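Local coordinates for protein type II restriction enzyme ngomi (Neisseria gonorrhoeae, PDB 1FIU) that cleaves double-stranded DNA after the first G of 5'-GCCGGC-3', working as a homotetramer with magnesium ions as cofactor, at residues His13-Asp18 with Glu70-Glu75; Asn32-Asn37 with Pro225-Ser230. All blocks are in the same frame, centred on the assembly; numbering follows the deposited sequence.

Overall arrangement
Starting from the N terminus, helix 4-18 runs into contact 1, where its last turns meet helix 62-81, some fifty residues on; this closes a loop that holds helix 38-50. Within that loop the chain passes through 32-37, the first half of contact 2, whose partner at 225-230 comes only after most of the central sheet has been laid down. The two closures therefore cross. Contact 1 ties the N-terminal helix to the helix packed on strands 92-96 and 141-145, while contact 2 brings the loop before helix 38-50 to the helix that follows strand 215-220, at the bound DNA. Their centres lie about 21 Å apart and they do not touch.

Contact 1 of 2, residues His13-Asp18 with Glu70-Glu75; sequences HKKLLD and EAICSE
K15 reaches across to two residues a helical turn apart, I72 and E75. Its CB rests 3.9 Å from CD1 of I72, and the rest of the side chain, extended beyond CG, carries the ammonium group out to the carboxylate. There NZ of K15 forms a salt bridge of 2.6 Å with OE1 of E75, arriving on the anti side of that oxygen and 34° out of the carboxylate plane. A water bridges the two segments: it donates to the backbone O of I72 and accepts a weak bond from K15 NZ. The scaffold is an antiparallel helix pair: segments 13-18 and 70-75 run at 155° to each other and their axes come within 10.1 Å. F12 of helix 4-18 also touches I72, and helix 62-81 in turn lays C73 and S74 against I141 of the central sheet in this PD-(D/E)XK nuclease. One residue on, L16 brings the apolar half. Its CD2 meets CD1 of I72 at 3.7 Å, the two side chains crossing at a slant. With CG1 of I72 beside the backbone N (chi1 -68°) and the chain then extended (chi2 168°), CD1 also lies 3.8 Å from the carbonyl O of K15.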
loop_
_atom_site.group_PDB
_atom_site.type_symbol
_atom_site.label_atom_id
_atom_site.label_comp_id
_atom_site.label_asym_id
_atom_site.label_seq_id
_atom_site.Cartn_x
_atom_site.Cartn_y
_atom_site.Cartn_z
ATOM N N HIS I 13 -2.134 25.072 -26.996
ATOM C CA HIS I 13 -1.778 24.368 -28.229
ATOM C C HIS I 13 -0.851 25.206 -29.107
ATOM O O HIS I 13 0.111 24.692 -29.691
ATOM C CB HIS I 13 -3.041 24.005 -29.006
ATOM C CG HIS I 13 -3.818 22.885 -28.395
ATOM N ND1 HIS I 13 -5.164 22.697 -28.626
ATOM C CD2 HIS I 13 -3.430 21.882 -27.574
ATOM C CE1 HIS I 13 -5.574 21.627 -27.968
ATOM N NE2 HIS I 13 -4.540 21.112 -27.324
ATOM N N LYS I 14 -1.130 26.503 -29.184
ATOM C CA LYS I 14 -0.315 27.391 -30.004
ATOM C C LYS I 14 1.140 27.430 -29.552
ATOM O O LYS I 14 2.045 27.510 -30.378
ATOM C CB LYS I 14 -0.914 28.799 -30.018
ATOM C CG LYS I 14 -0.264 29.749 -31.005
ATOM C CD LYS I 14 -1.042 31.060 -31.085
ATOM C CE LYS I 14 -0.433 32.016 -32.113
ATOM N NZ LYS I 14 0.901 32.538 -31.689
ATOM N N LYS I 15 1.388 27.373 -28.246
ATOM C CA LYS I 15 2.760 27.368 -27.771
ATOM C C LYS I 15 3.477 26.090 -28.207
ATOM O O LYS I 15 4.672 26.100 -28.530
ATOM C CB LYS I 15 2.788 27.483 -26.243
ATOM C CG LYS I 15 2.263 28.815 -25.732
ATOM C CD LYS I 15 2.363 28.868 -24.197
ATOM C CE LYS I 15 1.878 30.205 -23.650
ATOM N NZ LYS I 15 1.874 30.191 -22.146
ATOM N N LEU I 16 2.744 24.978 -28.202
ATOM C CA LEU I 16 3.330 23.718 -28.617
ATOM C C LEU I 16 3.649 23.796 -30.115
ATOM O O LEU I 16 4.655 23.262 -30.551
ATOM C CB LEU I 16 2.366 22.551 -28.342
ATOM C CG LEU I 16 2.112 22.217 -26.861
ATOM C CD1 LEU I 16 1.064 21.124 -26.769
ATOM C CD2 LEU I 16 3.406 21.787 -26.182
ATOM N N LEU I 17 2.788 24.453 -30.889
ATOM C CA LEU I 17 3.047 24.576 -32.324
ATOM C C LEU I 17 4.184 25.557 -32.599
ATOM O O LEU I 17 5.135 25.239 -33.317
ATOM C CB LEU I 17 1.787 25.047 -33.072
ATOM C CG LEU I 17 0.585 24.117 -33.011
ATOM C CD1 LEU I 17 -0.566 24.715 -33.835
ATOM C CD2 LEU I 17 0.977 22.754 -33.551
ATOM N N ASP I 18 4.095 26.748 -32.015
ATOM C CA ASP I 18 5.115 27.764 -32.253
ATOM C C ASP I 18 6.522 27.323 -31.853
ATOM O O ASP I 18 7.502 27.730 -32.474
ATOM C CB ASP I 18 4.745 29.080 -31.539
ATOM C CG ASP I 18 3.525 29.777 -32.150
ATOM O OD1 ASP I 18 2.965 29.317 -33.173
ATOM O OD2 ASP I 18 3.115 30.818 -31.592
ATOM N N GLU I 70 6.626 20.363 -20.088
ATOM C CA GLU I 70 6.412 20.678 -18.683
ATOM C C GLU I 70 6.178 22.179 -18.537
ATOM O O GLU I 70 5.255 22.615 -17.859
ATOM C CB GLU I 70 7.629 20.304 -17.824
ATOM C CG GLU I 70 7.860 18.817 -17.624
ATOM C CD GLU I 70 9.117 18.519 -16.819
ATOM O OE1 GLU I 70 9.766 19.479 -16.338
ATOM O OE2 GLU I 70 9.452 17.321 -16.655
ATOM N N ALA I 71 7.040 22.972 -19.169
ATOM C CA ALA I 71 6.925 24.423 -19.048
ATOM C C ALA I 71 5.590 24.963 -19.568
ATOM O O ALA I 71 4.935 25.774 -18.917
ATOM C CB ALA I 71 8.090 25.101 -19.782
ATOM N N ILE I 72 5.180 24.496 -20.747
ATOM C CA ILE I 72 3.932 24.943 -21.346
ATOM C C ILE I 72 2.716 24.481 -20.523
ATOM O O ILE I 72 1.745 25.221 -20.383
ATOM C CB ILE I 72 3.884 24.472 -22.811
ATOM C CG1 ILE I 72 4.968 25.252 -23.577
ATOM C CG2 ILE I 72 2.520 24.695 -23.404
ATOM C CD1 ILE I 72 5.279 24.737 -24.988
ATOM N N CYS I 73 2.777 23.261 -19.983
ATOM C CA CYS I 73 1.695 22.782 -19.125
ATOM C C CYS I 73 1.598 23.669 -17.884
ATOM O O CYS I 73 0.491 24.040 -17.461
ATOM C CB CYS I 73 1.956 21.331 -18.696
ATOM S SG CYS I 73 1.460 20.103 -19.961
ATOM N N SER I 74 2.755 24.027 -17.323
ATOM C CA SER I 74 2.800 24.876 -16.132
ATOM C C SER I 74 2.142 26.231 -16.368
ATOM O O SER I 74 1.365 26.724 -15.529
ATOM C CB SER I 74 4.245 25.100 -15.713
ATOM O OG SER I 74 4.290 25.713 -14.436
ATOM N N GLU I 75 2.457 26.840 -17.508
ATOM C CA GLU I 75 1.903 28.146 -17.845
ATOM C C GLU I 75 0.393 28.096 -18.018
ATOM O O GLU I 75 -0.304 29.001 -17.587
ATOM C CB GLU I 75 2.578 28.687 -19.113
ATOM C CG GLU I 75 4.042 28.946 -18.889
ATOM C CD GLU I 75 4.759 29.432 -20.125
ATOM O OE1 GLU I 75 4.176 29.371 -21.231
ATOM O OE2 GLU I 75 5.920 29.872 -19.983
HETATM O O HOH W 1 0.192 27.251 -22.053
#

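Contact 2 of 2, residues Asn32-Asn37 with Pro225-Ser230; sequences NADGSN and PSRISS. With nucleotides of chain D; nucleotides of chain A.
R227 brings the end of its guanidinium up to one oxygen of the D34 carboxylate, NH1 lying 2.9 Å and NH2 3.0 Å from OD2. This is a two-nitrogen, end-on salt bridge, set among bases of the bound DNA: cytosines offer N4 to the major groove, and two of them are met here. The side chains cross at about a right angle, yet their flat ends are nearly coplanar, 30° apart. NH1 uses the anti lone pair of OD2, whereas NH2 comes almost along the C-O bond; neither bond is straight.

The same oxygen also accepts from N4 of DC5 of chain D at 3.0 Å, so three N-H groups gather on OD2, an arrangement that would favour a charged carboxylate. D34 thus contacts a base edge directly while its salt bridge joins the loop to helix 225-232, consistent with a part in sequence recognition. R227 NH2 goes further, passing 3.4 Å from C6 of DC3 of chain A and making a weak hydrogen bond to a guanine O6. R191 adds a long, weak ion pair to D34 OD2.

The loop is shaped by a type I turn from D34 to N37, and N37 caps helix 38-50 through S40 N. A chi1 of 171° turns the D34 carboxylate away from its own backbone N, and OD1 accepts from S36 N in an Asx turn. S36 OG donates to OD1 too, from the same face of the carboxylate as the backbone N-H. That hydroxyl serves the second cytosine: N4 of DC3 of chain A donates to S36 OG at 2.8 Å, with an N-H...O angle of 150°.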
loop_
_atom_site.group_PDB
_atom_site.type_symbol
_atom_site.label_atom_id
_atom_site.label_comp_id
_atom_site.label_asym_id
_atom_site.label_seq_id
_atom_site.Cartn_x
_atom_site.Cartn_y
_atom_site.Cartn_z
ATOM N N ASN I 32 4.635 13.556 -31.800
ATOM C CA ASN I 32 4.268 12.819 -30.592
ATOM C C ASN I 32 3.856 11.394 -30.987
ATOM O O ASN I 32 3.379 10.615 -30.159
ATOM C CB ASN I 32 3.159 13.536 -29.785
ATOM C CG ASN I 32 1.887 13.703 -30.554
ATOM O OD1 ASN I 32 1.899 13.801 -31.786
ATOM N ND2 ASN I 32 0.762 13.749 -29.841
ATOM N N ALA I 33 4.062 11.051 -32.264
ATOM C CA ALA I 33 3.731 9.709 -32.749
ATOM C C ALA I 33 4.904 8.739 -32.640
ATOM O O ALA I 33 6.052 9.137 -32.503
ATOM C CB ALA I 33 3.286 9.774 -34.226
ATOM N N ASP I 34 4.583 7.448 -32.692
ATOM C CA ASP I 34 5.576 6.389 -32.695
ATOM C C ASP I 34 5.447 5.925 -34.155
ATOM O O ASP I 34 4.494 5.236 -34.494
ATOM C CB ASP I 34 5.152 5.265 -31.731
ATOM C CG ASP I 34 6.026 4.020 -31.852
ATOM O OD1 ASP I 34 6.927 3.999 -32.721
ATOM O OD2 ASP I 34 5.800 3.058 -31.092
ATOM N N GLY I 35 6.392 6.320 -35.013
ATOM C CA GLY I 35 6.316 5.965 -36.429
ATOM C C GLY I 35 6.243 4.499 -36.822
ATOM O O GLY I 35 5.908 4.167 -37.959
ATOM N N SER I 36 6.543 3.612 -35.887
ATOM C CA SER I 36 6.526 2.179 -36.167
ATOM C C SER I 36 5.129 1.604 -36.017
ATOM O O SER I 36 4.904 0.404 -36.248
ATOM C CB SER I 36 7.463 1.466 -35.186
ATOM O OG SER I 36 6.808 1.297 -33.926
ATOM N N ASN I 37 4.180 2.450 -35.628
ATOM C CA ASN I 37 2.820 1.971 -35.404
ATOM C C ASN I 37 1.825 2.758 -36.227
ATOM O O ASN I 37 1.700 3.970 -36.046
ATOM C CB ASN I 37 2.488 2.079 -33.906
ATOM C CG ASN I 37 1.145 1.468 -33.561
ATOM O OD1 ASN I 37 0.125 2.157 -33.507
ATOM N ND2 ASN I 37 1.132 0.155 -33.348
ATOM N N PRO I 225 -4.701 5.357 -27.067
ATOM C CA PRO I 225 -5.420 4.956 -25.857
ATOM C C PRO I 225 -4.709 3.820 -25.125
ATOM O O PRO I 225 -4.704 3.778 -23.889
ATOM C CB PRO I 225 -6.796 4.511 -26.394
ATOM C CG PRO I 225 -7.010 5.497 -27.529
ATOM C CD PRO I 225 -5.639 5.522 -28.203
ATOM N N SER I 226 -4.108 2.888 -25.873
ATOM C CA SER I 226 -3.427 1.766 -25.229
ATOM C C SER I 226 -2.285 2.239 -24.339
ATOM O O SER I 226 -2.172 1.791 -23.199
ATOM C CB SER I 226 -2.901 0.754 -26.269
ATOM O OG SER I 226 -1.944 1.340 -27.119
ATOM N N ARG I 227 -1.448 3.146 -24.835
ATOM C CA ARG I 227 -0.335 3.626 -24.020
ATOM C C ARG I 227 -0.830 4.518 -22.883
ATOM O O ARG I 227 -0.308 4.453 -21.766
ATOM C CB ARG I 227 0.689 4.336 -24.910
ATOM C CG ARG I 227 1.699 3.336 -25.496
ATOM C CD ARG I 227 2.483 3.885 -26.678
ATOM N NE ARG I 227 3.542 2.949 -27.020
ATOM C CZ ARG I 227 4.104 2.841 -28.222
ATOM N NH1 ARG I 227 3.715 3.611 -29.227
ATOM N NH2 ARG I 227 5.075 1.968 -28.410
ATOM N N ILE I 228 -1.848 5.325 -23.146
ATOM C CA ILE I 228 -2.414 6.155 -22.081
ATOM C C ILE I 228 -2.925 5.227 -20.954
ATOM O O ILE I 228 -2.732 5.515 -19.748
ATOM C CB ILE I 228 -3.617 6.978 -22.601
ATOM C CG1 ILE I 228 -3.137 8.003 -23.628
ATOM C CG2 ILE I 228 -4.376 7.637 -21.419
ATOM C CD1 ILE I 228 -4.275 8.564 -24.452
ATOM N N SER I 229 -3.560 4.114 -21.335
ATOM C CA SER I 229 -4.136 3.192 -20.355
ATOM C C SER I 229 -3.126 2.583 -19.385
ATOM O O SER I 229 -3.511 2.183 -18.277
ATOM C CB SER I 229 -4.933 2.068 -21.065
ATOM O OG SER I 229 -4.063 1.052 -21.566
ATOM N N SER I 230 -1.849 2.534 -19.783
ATOM C CA SER I 230 -0.816 1.959 -18.924
ATOM C C SER I 230 -0.623 2.781 -17.635
ATOM O O SER I 230 -0.063 2.280 -16.684
ATOM C CB SER I 230 0.523 1.802 -19.665
ATOM O OG SER I 230 1.120 3.041 -19.990
ATOM P P DC D 5 15.333 2.747 -35.299
ATOM O OP1 DC D 5 16.737 2.586 -35.705
ATOM O OP2 DC D 5 14.322 3.196 -36.272
ATOM O "O5'" DC D 5 14.786 1.372 -34.723
ATOM C "C5'" DC D 5 15.549 0.613 -33.799
ATOM C "C4'" DC D 5 14.767 -0.608 -33.376
ATOM O "O4'" DC D 5 13.734 -0.234 -32.437
ATOM C "C3'" DC D 5 14.051 -1.330 -34.523
ATOM O "O3'" DC D 5 14.279 -2.736 -34.395
ATOM C "C2'" DC D 5 12.581 -1.052 -34.274
ATOM C "C1'" DC D 5 12.555 -0.957 -32.758
ATOM N N1 DC D 5 11.417 -0.251 -32.165
ATOM C C2 DC D 5 10.926 -0.693 -30.908
ATOM O O2 DC D 5 11.468 -1.664 -30.360
ATOM N N3 DC D 5 9.886 -0.043 -30.342
ATOM C C4 DC D 5 9.341 1.019 -30.960
ATOM N N4 DC D 5 8.321 1.647 -30.356
ATOM C C5 DC D 5 9.819 1.485 -32.229
ATOM C C6 DC D 5 10.841 0.820 -32.789
ATOM P P DC A 3 -0.129 -3.347 -29.317
ATOM O OP1 DC A 3 -1.344 -3.814 -28.596
ATOM O OP2 DC A 3 -0.160 -2.053 -30.055
ATOM O "O5'" DC A 3 1.083 -3.268 -28.281
ATOM C "C5'" DC A 3 1.619 -4.454 -27.710
ATOM C "C4'" DC A 3 2.941 -4.164 -27.041
ATOM O "O4'" DC A 3 3.977 -3.945 -28.024
ATOM C "C3'" DC A 3 2.922 -2.905 -26.168
ATOM O "O3'" DC A 3 3.731 -3.150 -25.017
ATOM C "C2'" DC A 3 3.631 -1.879 -27.039
ATOM C "C1'" DC A 3 4.681 -2.754 -27.685
ATOM N N1 DC A 3 5.291 -2.230 -28.915
ATOM C C2 DC A 3 6.454 -2.833 -29.371
ATOM O O2 DC A 3 6.939 -3.764 -28.718
ATOM N N3 DC A 3 7.024 -2.396 -30.528
ATOM C C4 DC A 3 6.450 -1.407 -31.215
ATOM N N4 DC A 3 7.017 -1.028 -32.374
ATOM C C5 DC A 3 5.263 -0.762 -30.754
ATOM C C6 DC A 3 4.728 -1.197 -29.605
#